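Local coordinates for protein oxidoreductase (Azotobacter vinelandii, PDB 7D5M) that binds NAD+ and, as a homologue of inositol dehydrogenase, probably oxidises a sugar or polyol substrate with that cofactor, at residues V140-A145 / G207-Y212; C228-F233 / R375-A380. All coordinates share one frame; numbering follows the deposited sequence.

Contact 1 of 2, residues V140-A145 / G207-Y212. With NAD (nicotinamide-adenine-dinucleotide), chain B.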
loop_
_atom_site.group_PDB
_atom_site.type_symbol
_atom_site.label_atom_id
_atom_site.label_comp_id
_atom_site.label_asym_id
_atom_site.label_seq_id
_atom_site.Cartn_x
_atom_site.Cartn_y
_atom_site.Cartn_z
ATOM N N VAL A 140 3.559 8.613 -32.345
ATOM C CA VAL A 140 4.527 7.664 -31.733
ATOM C C VAL A 140 3.873 7.091 -30.474
ATOM O O VAL A 140 3.297 7.863 -29.692
ATOM C CB VAL A 140 5.883 8.338 -31.468
ATOM C CG1 VAL A 140 6.872 7.385 -30.832
ATOM C CG2 VAL A 140 6.458 8.913 -32.749
ATOM N N THR A 141 3.923 5.771 -30.292
ATOM C CA THR A 141 3.098 5.082 -29.258
ATOM C C THR A 141 3.814 5.126 -27.906
ATOM O O THR A 141 4.075 4.054 -27.312
ATOM C CB THR A 141 2.644 3.698 -29.739
ATOM O OG1 THR A 141 3.673 3.094 -30.504
ATOM C CG2 THR A 141 1.414 3.765 -30.613
ATOM N N TYR A 142 4.027 6.338 -27.385
ATOM C CA TYR A 142 4.317 6.575 -25.949
ATOM C C TYR A 142 2.988 6.445 -25.195
ATOM O O TYR A 142 2.399 7.452 -24.773
ATOM C CB TYR A 142 4.978 7.936 -25.754
ATOM C CG TYR A 142 6.406 8.017 -26.226
ATOM C CD1 TYR A 142 7.402 7.245 -25.647
ATOM C CD2 TYR A 142 6.775 8.906 -27.223
ATOM C CE1 TYR A 142 8.724 7.337 -26.059
ATOM C CE2 TYR A 142 8.089 9.014 -27.643
ATOM C CZ TYR A 142 9.070 8.237 -27.053
ATOM O OH TYR A 142 10.376 8.328 -27.448
ATOM N N GLY A 143 2.503 5.211 -25.104
ATOM C CA GLY A 143 1.109 4.874 -24.786
ATOM C C GLY A 143 0.730 5.331 -23.391
ATOM O O GLY A 143 -0.434 5.677 -23.191
ATOM N N TYR A 144 1.682 5.345 -22.456
ATOM C CA TYR A 144 1.391 5.674 -21.036
ATOM C C TYR A 144 0.905 7.120 -20.940
ATOM O O TYR A 144 0.194 7.462 -19.993
ATOM C CB TYR A 144 2.615 5.419 -20.157
ATOM C CG TYR A 144 3.088 3.994 -20.254
ATOM C CD1 TYR A 144 2.420 2.979 -19.585
ATOM C CD2 TYR A 144 4.134 3.644 -21.096
ATOM C CE1 TYR A 144 2.818 1.658 -19.696
ATOM C CE2 TYR A 144 4.540 2.323 -21.223
ATOM C CZ TYR A 144 3.875 1.329 -20.527
ATOM O OH TYR A 144 4.250 0.025 -20.639
ATOM N N ALA A 145 1.255 7.949 -21.925
ATOM C CA ALA A 145 0.910 9.388 -21.943
ATOM C C ALA A 145 -0.596 9.574 -22.185
ATOM O O ALA A 145 -1.095 10.710 -22.001
ATOM C CB ALA A 145 1.742 10.081 -22.986
ATOM N N GLY A 207 13.560 3.242 -20.849
ATOM C CA GLY A 207 13.935 4.560 -20.305
ATOM C C GLY A 207 13.177 5.704 -20.965
ATOM O O GLY A 207 12.832 6.686 -20.269
ATOM N N THR A 208 12.913 5.599 -22.267
ATOM C CA THR A 208 12.299 6.694 -23.064
ATOM C C THR A 208 10.824 6.875 -22.681
ATOM O O THR A 208 10.276 7.956 -22.960
ATOM C CB THR A 208 12.443 6.464 -24.570
ATOM O OG1 THR A 208 12.049 5.128 -24.860
ATOM C CG2 THR A 208 13.850 6.715 -25.060
ATOM N N HIS A 209 10.192 5.885 -22.052
ATOM C CA HIS A 209 8.764 6.004 -21.659
ATOM C C HIS A 209 8.584 7.072 -20.579
ATOM O O HIS A 209 7.836 8.028 -20.788
ATOM C CB HIS A 209 8.181 4.648 -21.277
ATOM C CG HIS A 209 7.697 3.856 -22.440
ATOM N ND1 HIS A 209 6.737 4.332 -23.314
ATOM C CD2 HIS A 209 8.025 2.616 -22.863
ATOM C CE1 HIS A 209 6.478 3.403 -24.216
ATOM N NE2 HIS A 209 7.268 2.338 -23.974
ATOM N N PRO A 210 9.184 6.938 -19.370
ATOM C CA PRO A 210 9.011 7.964 -18.340
ATOM C C PRO A 210 9.680 9.291 -18.738
ATOM O O PRO A 210 9.226 10.326 -18.298
ATOM C CB PRO A 210 9.617 7.333 -17.078
ATOM C CG PRO A 210 10.574 6.273 -17.602
ATOM C CD PRO A 210 9.933 5.771 -18.883
ATOM N N LEU A 211 10.716 9.248 -19.581
ATOM C CA LEU A 211 11.315 10.490 -20.152
ATOM C C LEU A 211 10.220 11.264 -20.893
ATOM O O LEU A 211 10.045 12.470 -20.635
ATOM C CB LEU A 211 12.472 10.160 -21.097
ATOM C CG LEU A 211 13.160 11.393 -21.680
ATOM C CD1 LEU A 211 14.123 11.988 -20.671
ATOM C CD2 LEU A 211 13.866 11.060 -22.979
ATOM N N TYR A 212 9.466 10.591 -21.753
ATOM C CA TYR A 212 8.375 11.258 -22.499
ATOM C C TYR A 212 7.319 11.788 -21.517
ATOM O O TYR A 212 6.857 12.923 -21.689
ATOM C CB TYR A 212 7.736 10.375 -23.571
ATOM C CG TYR A 212 6.655 11.152 -24.272
ATOM C CD1 TYR A 212 6.988 12.250 -25.054
ATOM C CD2 TYR A 212 5.311 10.856 -24.098
ATOM C CE1 TYR A 212 6.012 13.025 -25.657
ATOM C CE2 TYR A 212 4.323 11.625 -24.697
ATOM C CZ TYR A 212 4.676 12.707 -25.486
ATOM O OH TYR A 212 3.726 13.469 -26.106
HETATM P PA NAD B . 7.731 -8.880 -31.767
HETATM O O1A NAD B . 9.016 -9.515 -32.198
HETATM O O2A NAD B . 6.929 -9.467 -30.650
HETATM O O5B NAD B . 6.788 -8.717 -33.057
HETATM C C5B NAD B . 7.318 -8.403 -34.383
HETATM C C4B NAD B . 6.212 -8.626 -35.386
HETATM O O4B NAD B . 6.543 -7.991 -36.647
HETATM C C3B NAD B . 5.937 -10.094 -35.737
HETATM O O3B NAD B . 4.555 -10.268 -36.010
HETATM C C2B NAD B . 6.803 -10.286 -36.987
HETATM O O2B NAD B . 6.420 -11.365 -37.808
HETATM C C1B NAD B . 6.533 -8.958 -37.678
HETATM N N9A NAD B . 7.531 -8.559 -38.659
HETATM C C8A NAD B . 8.891 -8.575 -38.491
HETATM N N7A NAD B . 9.544 -8.090 -39.518
HETATM C C5A NAD B . 8.554 -7.711 -40.410
HETATM C C6A NAD B . 8.614 -7.112 -41.685
HETATM N N6A NAD B . 9.753 -6.757 -42.284
HETATM N N1A NAD B . 7.437 -6.852 -42.305
HETATM C C2A NAD B . 6.298 -7.207 -41.689
HETATM N N3A NAD B . 6.120 -7.761 -40.488
HETATM C C4A NAD B . 7.304 -7.992 -39.892
HETATM O O3 NAD B . 8.007 -7.337 -31.368
HETATM P PN NAD B . 7.174 -6.372 -30.364
HETATM O O1N NAD B . 7.621 -6.611 -28.948
HETATM O O2N NAD B . 5.714 -6.490 -30.686
HETATM O O5D NAD B . 7.712 -4.922 -30.783
HETATM C C5D NAD B . 7.534 -4.403 -32.103
HETATM C C4D NAD B . 7.811 -2.928 -32.015
HETATM O O4D NAD B . 6.927 -2.347 -31.022
HETATM C C3D NAD B . 9.233 -2.579 -31.556
HETATM O O3D NAD B . 9.666 -1.401 -32.211
HETATM C C2D NAD B . 9.067 -2.363 -30.047
HETATM O O2D NAD B . 10.050 -1.501 -29.493
HETATM C C1D NAD B . 7.689 -1.700 -30.010
HETATM N N1N NAD B . 6.962 -1.844 -28.712
HETATM C C2N NAD B . 6.444 -0.718 -28.108
HETATM C C3N NAD B . 5.804 -0.806 -26.870
HETATM C C7N NAD B . 5.125 0.444 -26.350
HETATM O O7N NAD B . 4.938 1.387 -27.127
HETATM N N7N NAD B . 4.733 0.450 -25.080
HETATM C C4N NAD B . 5.807 -2.029 -26.193
HETATM C C5N NAD B . 6.350 -3.154 -26.811
HETATM C C6N NAD B . 6.779 -3.061 -28.118
HETATM O O HOH W 1 11.258 9.678 -25.017
#

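Contact 2 of 2, residues C228-F233 / R375-A380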
loop_
_atom_site.group_PDB
_atom_site.type_symbol
_atom_site.label_atom_id
_atom_site.label_comp_id
_atom_site.label_asym_id
_atom_site.label_seq_id
_atom_site.Cartn_x
_atom_site.Cartn_y
_atom_site.Cartn_z
ATOM N N CYS A 228 25.600 9.239 -18.401
ATOM C CA CYS A 228 24.963 7.909 -18.368
ATOM C C CYS A 228 26.020 6.843 -18.097
ATOM O O CYS A 228 27.029 6.769 -18.826
ATOM C CB CYS A 228 24.199 7.622 -19.650
ATOM S SG CYS A 228 23.452 5.973 -19.665
ATOM N N SER A 229 25.773 6.053 -17.064
ATOM C CA SER A 229 26.538 4.840 -16.727
ATOM C C SER A 229 25.640 3.632 -17.005
ATOM O O SER A 229 24.529 3.582 -16.450
ATOM C CB SER A 229 27.007 4.920 -15.304
ATOM O OG SER A 229 27.285 3.632 -14.812
ATOM N N ARG A 230 26.069 2.726 -17.883
ATOM C CA ARG A 230 25.244 1.573 -18.308
ATOM C C ARG A 230 26.026 0.274 -18.136
ATOM O O ARG A 230 27.274 0.281 -18.256
ATOM C CB ARG A 230 24.720 1.776 -19.731
ATOM C CG ARG A 230 25.718 1.474 -20.840
ATOM C CD ARG A 230 25.126 1.775 -22.209
ATOM N NE ARG A 230 26.099 1.679 -23.293
ATOM C CZ ARG A 230 25.827 1.365 -24.562
ATOM N NH1 ARG A 230 24.597 1.049 -24.945
ATOM N NH2 ARG A 230 26.809 1.352 -25.454
ATOM N N GLN A 231 25.290 -0.801 -17.867
ATOM C CA GLN A 231 25.855 -2.135 -17.574
ATOM C C GLN A 231 25.133 -3.192 -18.406
ATOM O O GLN A 231 23.929 -3.031 -18.704
ATOM C CB GLN A 231 25.743 -2.457 -16.083
ATOM C CG GLN A 231 26.331 -1.386 -15.175
ATOM C CD GLN A 231 25.404 -0.215 -14.959
ATOM O OE1 GLN A 231 24.198 -0.385 -14.791
ATOM N NE2 GLN A 231 25.970 0.982 -14.929
ATOM N N SER A 232 25.861 -4.251 -18.752
ATOM C CA SER A 232 25.316 -5.521 -19.273
ATOM C C SER A 232 25.532 -6.574 -18.184
ATOM O O SER A 232 26.632 -7.164 -18.121
ATOM C CB SER A 232 25.957 -5.900 -20.592
ATOM O OG SER A 232 25.983 -4.794 -21.486
ATOM N N PHE A 233 24.562 -6.736 -17.280
ATOM C CA PHE A 233 24.672 -7.709 -16.161
ATOM C C PHE A 233 24.585 -9.130 -16.719
ATOM O O PHE A 233 25.308 -10.015 -16.231
ATOM C CB PHE A 233 23.648 -7.406 -15.072
ATOM C CG PHE A 233 24.046 -6.254 -14.184
ATOM C CD1 PHE A 233 25.123 -6.367 -13.311
ATOM C CD2 PHE A 233 23.355 -5.056 -14.221
ATOM C CE1 PHE A 233 25.490 -5.308 -12.496
ATOM C CE2 PHE A 233 23.735 -3.990 -13.416
ATOM C CZ PHE A 233 24.795 -4.120 -12.545
ATOM N N ARG A 375 22.693 10.434 -26.916
ATOM C CA ARG A 375 23.543 11.188 -25.955
ATOM C C ARG A 375 23.934 10.273 -24.791
ATOM O O ARG A 375 25.109 10.325 -24.381
ATOM C CB ARG A 375 22.845 12.449 -25.442
ATOM C CG ARG A 375 22.752 13.552 -26.481
ATOM C CD ARG A 375 24.073 14.266 -26.732
ATOM N NE ARG A 375 23.878 15.134 -27.880
ATOM C CZ ARG A 375 24.009 14.756 -29.154
ATOM N NH1 ARG A 375 24.387 13.525 -29.458
ATOM N NH2 ARG A 375 23.779 15.620 -30.131
ATOM N N CYS A 376 22.994 9.484 -24.265
ATOM C CA CYS A 376 23.265 8.527 -23.157
ATOM C C CYS A 376 24.335 7.525 -23.603
ATOM O O CYS A 376 25.299 7.292 -22.845
ATOM C CB CYS A 376 22.001 7.797 -22.711
ATOM S SG CYS A 376 20.868 8.845 -21.762
ATOM N N VAL A 377 24.200 6.963 -24.800
ATOM C CA VAL A 377 25.175 5.961 -25.315
ATOM C C VAL A 377 26.542 6.651 -25.456
ATOM O O VAL A 377 27.550 6.039 -25.052
ATOM C CB VAL A 377 24.683 5.305 -26.617
ATOM C CG1 VAL A 377 25.765 4.453 -27.272
ATOM C CG2 VAL A 377 23.441 4.460 -26.357
ATOM N N GLN A 378 26.575 7.895 -25.947
ATOM C CA GLN A 378 27.829 8.680 -26.120
ATOM C C GLN A 378 28.518 8.851 -24.761
ATOM O O GLN A 378 29.733 8.588 -24.684
ATOM C CB GLN A 378 27.547 10.021 -26.797
ATOM C CG GLN A 378 27.278 9.853 -28.286
ATOM C CD GLN A 378 26.812 11.109 -28.982
ATOM O OE1 GLN A 378 26.514 12.129 -28.362
ATOM N NE2 GLN A 378 26.755 11.039 -30.303
ATOM N N SER A 379 27.773 9.245 -23.728
ATOM C CA SER A 379 28.324 9.425 -22.361
ATOM C C SER A 379 28.838 8.083 -21.831
ATOM O O SER A 379 29.980 8.051 -21.308
ATOM C CB SER A 379 27.317 10.044 -21.426
ATOM O OG SER A 379 27.768 9.982 -20.078
ATOM N N ALA A 380 28.026 7.032 -21.926
ATOM C CA ALA A 380 28.307 5.687 -21.369
ATOM C C ALA A 380 29.587 5.141 -22.001
ATOM O O ALA A 380 30.425 4.604 -21.265
ATOM C CB ALA A 380 27.152 4.749 -21.617
HETATM O O HOH W 2 28.863 3.164 -18.717
#

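Contact 1 of 2, residues V140-A145 / G207-Y212
Y142 and Y212 lay their rings almost parallel, planes at 15° with centroids 4.7 Å apart, but offset until little of one ring faces the other. CG of Y212, anti to its backbone N (chi1 -179°), carries the ring out alongside Y142. Over the centre of the Y142 face sits the CB of Y212, 3.8 Å from the ring centroid in a CH-pi contact, while CD2 of Y212 reaches back to 3.4 Å from CB of Y142. The small methyl of A145 fits at the Y212 edge, its CB 3.5 Å from CE2. A second aromatic pair is edge-to-face: Y144 turns its CD2-CE2 edge onto the face of H209, planes at 87°. These four rings form an aromatic cluster where the loop leaving the last strand of the NAD-binding Rossmann sheet meets helix 202-217 of the C-terminal alpha/beta domain. A tyrosine suits position 142 because its hydroxyl can reach water: OH bonds weakly to one that donates to T208 O. Towards the cofactor, H209 NE2 comes within 3.3 Å of the carboxamide nitrogen N7N of NAD, and T141 O lies 2.8 Å from O7N. The T141 hydroxyl, OG1, is hydrogen-bonded to E114, another residue of the NADH site.

Contact 2 of 2, residues C228-F233 / R375-A380
C228 meets helix 363-381 at the tight end of this contact, where the axes of strand 228-231 and helix segment 375-380 approach to 6.7 Å, at 79°. The backbone N of C228 donates to S379 OG over 2.8 Å, the N-H pointing at the oxygen with an angle of 159°. With OG anti to its own backbone N (chi1 169°), S379 extends its hydroxyl to the strand, and the same oxygen is also hydrogen-bonded to V385 O; a serine is short enough to fit here and polar enough to satisfy a buried amide. Beside it, C228 CB packs 3.8 Å from C376 CB, and L203 of helix 202-217 touches both cysteines, compact residues that let strand and helix come close. A380, with no more than a methyl, lets its CA approach C228 O to 3.0 Å in a CA-H...O contact.

The other side is looser, wetter and charged. R230 runs extended from CG to NE across the A380 methyl, CD 3.6 Å from CB, and V377 CG1 lies over one face of its guanidinium, 3.7 Å from NH2. The charged end has salt-bridge partners in E241 through NH1 and D381 through NH2. A leucine in its place, lacking the guanidinium, would probably leave E241 and D381 without their cationic mate and V377 CG1 without the flat group it covers. Water joins the backbones on this side, accepting from R230 N and donating weakly to A380 O. S229 and Q231, on the strand face turned from the helix, and F233 in the loop beyond pack against the third subunit, another copy of the protein. A helix laid across a mixed beta-sheet is characteristic of the C-terminal alpha/beta domain of the GFO/IDH/MocA oxidoreductases.

Contact 1 is buried near the centre of the chain and joins the two domains beside the nicotinamide end of NAD; contact 2 is partly buried, about 22 Å from the chain centre, and lies wholly within the C-terminal domain. Their chemistry follows: a slid-apart, near-parallel pair and an edge-to-face pair of rings at the domain junction, against a backbone-to-serine bond, small side chains and ion pairs where the helix crosses the sheet. The centres are about 20 Å apart and the two do not touch, yet they share neighbours. Helix 202-217, which carries half of contact 1, leads into strand 223-231 of contact 2, and helix 363-381 of contact 2 also packs on T208, L211 and Y212.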